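T-lymphoma invasion and metastasis-inducing protein 2 (Mus musculus, PDB 3A8P) activates the small GTPase Rac1 by stimulating GDP-GTP exchange, the chain here being the PHCCEx domain of the exchange factor, a module that binds membranes and proteins. Local coordinates at residues Gly15-Lys20 and Tyr102-Thr107; Met153-Lys158 and Gln186-Phe191. All coordinates share one frame; numbering follows the deposited sequence.

Interaction 1 (Gly15-Lys20 and Tyr102-Thr107); sequences GWLFFK and YLFQAT
In the antiparallel sheet of the first PH domain, Phe19 and Phe104 face each other as a non-hydrogen-bonded pair, where strand 11-26 runs beside strand 101-105. The pairs on either side are hydrogen-bonded: Leu103 N gives to Lys20 O (2.8 Å) and Lys20 N to Leu103 O (3.0 Å), while Gln105 N reaches Phe18 O at 2.9 Å and the return bond from Phe18 N to Gln105 O is weak. Beyond it the strands part, and a water donates to both Trp16 O and Gln105 O. With CG anti to the backbone N (chi1 169°), the Phe19 ring lies beside those of Tyr102 and Phe104. Phe19 CE1 touches Tyr102 CD1 at 3.4 Å, the planes 27° apart but slid so that the rings barely overlap; Phe19 CD1 meets Phe104 CE1 at 3.4 Å, obliquely. Cutting Phe19 back to an alanine is likely to open a gap beside the Tyr102 and Phe104 rings and cost Phe53 an edge-to-face partner. Leu17 CD1 continues the apolar row against Phe104 CD1 (3.9 Å). First strand against last, with the domain's C-terminal helix 109-130 packed against Leu17 and Ala106, is the closure characteristic of the PH-domain beta-barrel.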
loop_
_atom_site.group_PDB
_atom_site.type_symbol
_atom_site.label_atom_id
_atom_site.label_comp_id
_atom_site.label_asym_id
_atom_site.label_seq_id
_atom_site.Cartn_x
_atom_site.Cartn_y
_atom_site.Cartn_z
ATOM N N GLY A 15 -6.330 -3.719 20.939
ATOM C CA GLY A 15 -6.091 -2.493 21.678
ATOM C C GLY A 15 -6.911 -1.333 21.166
ATOM O O GLY A 15 -7.456 -1.394 20.063
ATOM N N TRP A 16 -7.006 -0.274 21.967
ATOM C CA TRP A 16 -7.770 0.908 21.583
ATOM C C TRP A 16 -7.086 1.656 20.453
ATOM O O TRP A 16 -5.867 1.826 20.452
ATOM C CB TRP A 16 -7.923 1.877 22.757
ATOM C CG TRP A 16 -8.857 1.437 23.844
ATOM C CD1 TRP A 16 -8.519 1.013 25.096
ATOM C CD2 TRP A 16 -10.285 1.426 23.787
ATOM N NE1 TRP A 16 -9.652 0.744 25.829
ATOM C CE2 TRP A 16 -10.751 0.989 25.049
ATOM C CE3 TRP A 16 -11.221 1.746 22.793
ATOM C CZ2 TRP A 16 -12.111 0.864 25.343
ATOM C CZ3 TRP A 16 -12.578 1.622 23.089
ATOM C CH2 TRP A 16 -13.005 1.186 24.354
ATOM N N LEU A 17 -7.883 2.124 19.504
ATOM C CA LEU A 17 -7.359 2.883 18.379
ATOM C C LEU A 17 -8.364 3.896 17.871
ATOM O O LEU A 17 -9.561 3.614 17.796
ATOM C CB LEU A 17 -7.003 1.965 17.211
ATOM C CG LEU A 17 -5.853 0.972 17.319
ATOM C CD1 LEU A 17 -5.799 0.167 16.034
ATOM C CD2 LEU A 17 -4.527 1.709 17.550
ATOM N N PHE A 18 -7.879 5.083 17.539
ATOM C CA PHE A 18 -8.744 6.088 16.953
ATOM C C PHE A 18 -8.635 5.754 15.478
ATOM O O PHE A 18 -7.551 5.413 14.982
ATOM C CB PHE A 18 -8.249 7.499 17.274
ATOM C CG PHE A 18 -8.791 8.032 18.573
ATOM C CD1 PHE A 18 -10.023 8.685 18.610
ATOM C CD2 PHE A 18 -8.111 7.815 19.771
ATOM C CE1 PHE A 18 -10.578 9.113 19.827
ATOM C CE2 PHE A 18 -8.652 8.235 20.992
ATOM C CZ PHE A 18 -9.889 8.885 21.021
ATOM N N PHE A 19 -9.765 5.828 14.788
ATOM C CA PHE A 19 -9.850 5.466 13.379
ATOM C C PHE A 19 -10.501 6.545 12.524
ATOM O O PHE A 19 -11.431 7.228 12.955
ATOM C CB PHE A 19 -10.647 4.163 13.278
ATOM C CG PHE A 19 -11.040 3.787 11.887
ATOM C CD1 PHE A 19 -10.089 3.333 10.975
ATOM C CD2 PHE A 19 -12.370 3.860 11.490
ATOM C CE1 PHE A 19 -10.459 2.953 9.692
ATOM C CE2 PHE A 19 -12.753 3.481 10.199
ATOM C CZ PHE A 19 -11.795 3.025 9.299
ATOM N N LYS A 20 -10.012 6.685 11.297
ATOM C CA LYS A 20 -10.542 7.672 10.380
ATOM C C LYS A 20 -10.266 7.282 8.936
ATOM O O LYS A 20 -9.111 7.158 8.526
ATOM C CB LYS A 20 -9.916 9.036 10.677
ATOM C CG LYS A 20 -10.379 10.174 9.786
ATOM C CD LYS A 20 -9.735 11.474 10.236
ATOM C CE LYS A 20 -10.219 12.658 9.427
ATOM N NZ LYS A 20 -9.731 13.941 10.012
ATOM N N TYR A 102 -6.655 4.303 5.134
ATOM C CA TYR A 102 -7.192 4.565 6.466
ATOM C C TYR A 102 -6.146 5.129 7.416
ATOM O O TYR A 102 -4.957 4.840 7.292
ATOM C CB TYR A 102 -7.722 3.265 7.076
ATOM C CG TYR A 102 -8.736 2.543 6.222
ATOM C CD1 TYR A 102 -10.090 2.870 6.284
ATOM C CD2 TYR A 102 -8.337 1.546 5.339
ATOM C CE1 TYR A 102 -11.026 2.215 5.487
ATOM C CE2 TYR A 102 -9.259 0.892 4.536
ATOM C CZ TYR A 102 -10.601 1.228 4.614
ATOM O OH TYR A 102 -11.509 0.579 3.806
ATOM N N LEU A 103 -6.607 5.928 8.370
ATOM C CA LEU A 103 -5.735 6.500 9.375
ATOM C C LEU A 103 -6.089 5.877 10.717
ATOM O O LEU A 103 -7.251 5.565 10.977
ATOM C CB LEU A 103 -5.910 8.016 9.451
ATOM C CG LEU A 103 -5.343 8.814 8.275
ATOM C CD1 LEU A 103 -5.558 10.299 8.538
ATOM C CD2 LEU A 103 -3.862 8.510 8.092
ATOM N N PHE A 104 -5.072 5.682 11.545
ATOM C CA PHE A 104 -5.220 5.121 12.880
ATOM C C PHE A 104 -4.310 5.906 13.820
ATOM O O PHE A 104 -3.284 6.438 13.399
ATOM C CB PHE A 104 -4.762 3.655 12.923
ATOM C CG PHE A 104 -5.669 2.699 12.210
ATOM C CD1 PHE A 104 -6.801 2.192 12.840
ATOM C CD2 PHE A 104 -5.378 2.279 10.915
ATOM C CE1 PHE A 104 -7.630 1.278 12.196
ATOM C CE2 PHE A 104 -6.200 1.365 10.258
ATOM C CZ PHE A 104 -7.327 0.864 10.899
ATOM N N GLN A 105 -4.682 5.984 15.091
ATOM C CA GLN A 105 -3.835 6.649 16.063
ATOM C C GLN A 105 -3.650 5.689 17.220
ATOM O O GLN A 105 -4.611 5.352 17.915
ATOM C CB GLN A 105 -4.452 7.949 16.577
ATOM C CG GLN A 105 -3.666 8.507 17.774
ATOM C CD GLN A 105 -4.206 9.826 18.291
ATOM O OE1 GLN A 105 -5.408 10.064 18.277
ATOM N NE2 GLN A 105 -3.310 10.684 18.771
ATOM N N ALA A 106 -2.417 5.230 17.404
ATOM C CA ALA A 106 -2.091 4.305 18.471
ATOM C C ALA A 106 -2.022 5.071 19.789
ATOM O O ALA A 106 -2.270 6.275 19.821
ATOM C CB ALA A 106 -0.769 3.634 18.184
ATOM N N THR A 107 -1.671 4.382 20.868
ATOM C CA THR A 107 -1.604 5.021 22.182
ATOM C C THR A 107 -0.198 5.496 22.527
ATOM O O THR A 107 -0.001 6.202 23.513
ATOM C CB THR A 107 -2.072 4.066 23.291
ATOM O OG1 THR A 107 -1.129 2.997 23.429
ATOM C CG2 THR A 107 -3.438 3.485 22.947
HETATM O O HOH W 1 -5.160 4.799 20.555
#

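Interaction 2 (Met153-Lys158 and Gln186-Phe191); sequences MDSKMK and QNLEKF
Asp154 of helix 136-165 meets Leu188, Asn187 and Phe191 of helix 171-206, its side chain passing from the leucine to the edge of the Phe191 ring. Asp154 CB rests on the leucine methyl Leu188 CD2 at 3.6 Å. Asp154 CG lies in the plane of the Phe191 ring, at its edge, 3.8 Å from Phe191 CE2. At the tip, Asp154 OD2 approaches Phe191 CE2 to 3.3 Å with the carboxylate turned 64° from the ring, which probably suits the oxygen, since the rim of a phenyl ring is slightly positive. Asp154 OD2 also touches Asn187 CB at 3.7 Å, whereas Asn187 OD1 bonds to Gln183. Leu188, its CG anti to the carbonyl carbon (chi1 -72°), spreads its two methyls along the opposing helix: CD2 also meets Ser155 OG at 3.7 Å, and CD1 reaches the aliphatic Lys158 CD at 4.0 Å. The polar ends turn back to their own helix, Ser155 OG to Ile151 O and Lys158 NZ to Glu162. Over these short segments, with axes at 161° and a closest approach of 9.9 Å, the helices form an antiparallel hairpin of the CC-Ex region, consistent with the coiled coil predicted for the second.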
loop_
_atom_site.group_PDB
_atom_site.type_symbol
_atom_site.label_atom_id
_atom_site.label_comp_id
_atom_site.label_asym_id
_atom_site.label_seq_id
_atom_site.Cartn_x
_atom_site.Cartn_y
_atom_site.Cartn_z
ATOM N N MET A 153 14.033 -5.457 -16.625
ATOM C CA MET A 153 13.534 -5.880 -17.931
ATOM C C MET A 153 12.537 -4.887 -18.538
ATOM O O MET A 153 12.669 -4.490 -19.703
ATOM C CB MET A 153 12.877 -7.259 -17.803
ATOM C CG MET A 153 12.130 -7.760 -19.041
ATOM S SD MET A 153 13.184 -8.185 -20.455
ATOM C CE MET A 153 12.022 -7.904 -21.828
ATOM N N ASP A 154 11.542 -4.491 -17.748
ATOM C CA ASP A 154 10.527 -3.562 -18.223
ATOM C C ASP A 154 11.057 -2.140 -18.414
ATOM O O ASP A 154 10.524 -1.391 -19.230
ATOM C CB ASP A 154 9.320 -3.578 -17.278
ATOM C CG ASP A 154 8.368 -4.740 -17.566
ATOM O OD1 ASP A 154 8.832 -5.797 -18.045
ATOM O OD2 ASP A 154 7.156 -4.604 -17.310
ATOM N N SER A 155 12.092 -1.767 -17.664
ATOM C CA SER A 155 12.681 -0.441 -17.815
ATOM C C SER A 155 13.346 -0.396 -19.187
ATOM O O SER A 155 13.240 0.593 -19.908
ATOM C CB SER A 155 13.737 -0.171 -16.734
ATOM O OG SER A 155 13.144 -0.071 -15.455
ATOM N N LYS A 156 14.029 -1.478 -19.546
ATOM C CA LYS A 156 14.694 -1.553 -20.842
ATOM C C LYS A 156 13.679 -1.573 -21.977
ATOM O O LYS A 156 13.881 -0.929 -23.006
ATOM C CB LYS A 156 15.590 -2.796 -20.918
ATOM C CG LYS A 156 16.798 -2.731 -19.988
ATOM C CD LYS A 156 17.611 -4.020 -20.028
ATOM C CE LYS A 156 18.797 -3.958 -19.072
ATOM N NZ LYS A 156 19.599 -5.219 -19.122
ATOM N N MET A 157 12.584 -2.307 -21.797
ATOM C CA MET A 157 11.560 -2.374 -22.836
ATOM C C MET A 157 10.983 -0.989 -23.088
ATOM O O MET A 157 10.739 -0.607 -24.240
ATOM C CB MET A 157 10.426 -3.324 -22.435
ATOM C CG MET A 157 10.823 -4.790 -22.379
ATOM S SD MET A 157 11.548 -5.352 -23.926
ATOM C CE MET A 157 13.294 -5.283 -23.486
ATOM N N LYS A 158 10.778 -0.248 -22.003
ATOM C CA LYS A 158 10.220 1.097 -22.069
ATOM C C LYS A 158 11.125 2.044 -22.845
ATOM O O LYS A 158 10.641 2.881 -23.610
ATOM C CB LYS A 158 9.976 1.651 -20.658
ATOM C CG LYS A 158 9.314 3.024 -20.634
ATOM C CD LYS A 158 8.878 3.393 -19.216
ATOM C CE LYS A 158 8.316 4.809 -19.131
ATOM N NZ LYS A 158 9.385 5.855 -19.204
ATOM N N GLN A 186 3.171 1.972 -16.044
ATOM C CA GLN A 186 2.294 1.567 -14.964
ATOM C C GLN A 186 2.756 0.230 -14.388
ATOM O O GLN A 186 2.728 0.036 -13.171
ATOM C CB GLN A 186 0.844 1.493 -15.449
ATOM C CG GLN A 186 0.276 2.877 -15.764
ATOM C CD GLN A 186 -1.228 2.893 -15.985
ATOM O OE1 GLN A 186 -1.832 3.961 -16.064
ATOM N NE2 GLN A 186 -1.838 1.720 -16.082
ATOM N N ASN A 187 3.192 -0.686 -15.249
ATOM C CA ASN A 187 3.680 -1.981 -14.769
ATOM C C ASN A 187 4.874 -1.763 -13.831
ATOM O O ASN A 187 5.027 -2.457 -12.826
ATOM C CB ASN A 187 4.128 -2.874 -15.933
ATOM C CG ASN A 187 2.974 -3.332 -16.799
ATOM O OD1 ASN A 187 1.811 -3.187 -16.438
ATOM N ND2 ASN A 187 3.300 -3.906 -17.949
ATOM N N LEU A 188 5.716 -0.793 -14.164
ATOM C CA LEU A 188 6.892 -0.495 -13.348
ATOM C C LEU A 188 6.532 0.065 -11.971
ATOM O O LEU A 188 7.199 -0.228 -10.982
ATOM C CB LEU A 188 7.810 0.479 -14.086
ATOM C CG LEU A 188 8.563 -0.140 -15.269
ATOM C CD1 LEU A 188 9.211 0.950 -16.110
ATOM C CD2 LEU A 188 9.617 -1.107 -14.739
ATOM N N GLU A 189 5.483 0.876 -11.911
ATOM C CA GLU A 189 5.057 1.450 -10.638
ATOM C C GLU A 189 4.542 0.330 -9.736
ATOM O O GLU A 189 4.812 0.310 -8.539
ATOM C CB GLU A 189 3.966 2.496 -10.874
ATOM C CG GLU A 189 4.466 3.717 -11.631
ATOM C CD GLU A 189 3.366 4.731 -11.899
ATOM O OE1 GLU A 189 2.355 4.359 -12.537
ATOM O OE2 GLU A 189 3.513 5.898 -11.473
ATOM N N LYS A 190 3.801 -0.598 -10.330
ATOM C CA LYS A 190 3.257 -1.742 -9.616
ATOM C C LYS A 190 4.414 -2.604 -9.090
ATOM O O LYS A 190 4.396 -3.027 -7.929
ATOM C CB LYS A 190 2.365 -2.551 -10.569
ATOM C CG LYS A 190 1.811 -3.877 -10.038
ATOM C CD LYS A 190 0.830 -3.685 -8.894
ATOM C CE LYS A 190 -0.138 -4.863 -8.783
ATOM N NZ LYS A 190 0.554 -6.183 -8.707
ATOM N N PHE A 191 5.424 -2.862 -9.924
ATOM C CA PHE A 191 6.546 -3.681 -9.467
ATOM C C PHE A 191 7.247 -3.011 -8.298
ATOM O O PHE A 191 7.604 -3.673 -7.327
ATOM C CB PHE A 191 7.556 -3.952 -10.593
ATOM C CG PHE A 191 7.005 -4.801 -11.712
ATOM C CD1 PHE A 191 6.102 -5.829 -11.449
ATOM C CD2 PHE A 191 7.384 -4.566 -13.032
ATOM C CE1 PHE A 191 5.577 -6.615 -12.491
ATOM C CE2 PHE A 191 6.870 -5.342 -14.081
ATOM C CZ PHE A 191 5.966 -6.367 -13.810
#

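Overall arrangement
Interaction 1 belongs to the first PH domain and interaction 2 to the CC-Ex region, so the two share no helix or strand. They lie on opposite sides of the chain's centre, their own centres 35 Å apart and their nearest atoms about 17 Å apart. Interaction 1 is partly buried and joins strands distant in sequence through backbone hydrogen bonds, supplemented by an aromatic cluster. Interaction 2 is a surface contact between consecutive helices and buries less area, 221 against 542 Å²; it is made chiefly by side chains, a leucine and a phenylalanine edge among polar groups, without a hydrogen bond between the segments. Together they represent the beta-sheet and helical-hairpin parts of one PHCCEx module.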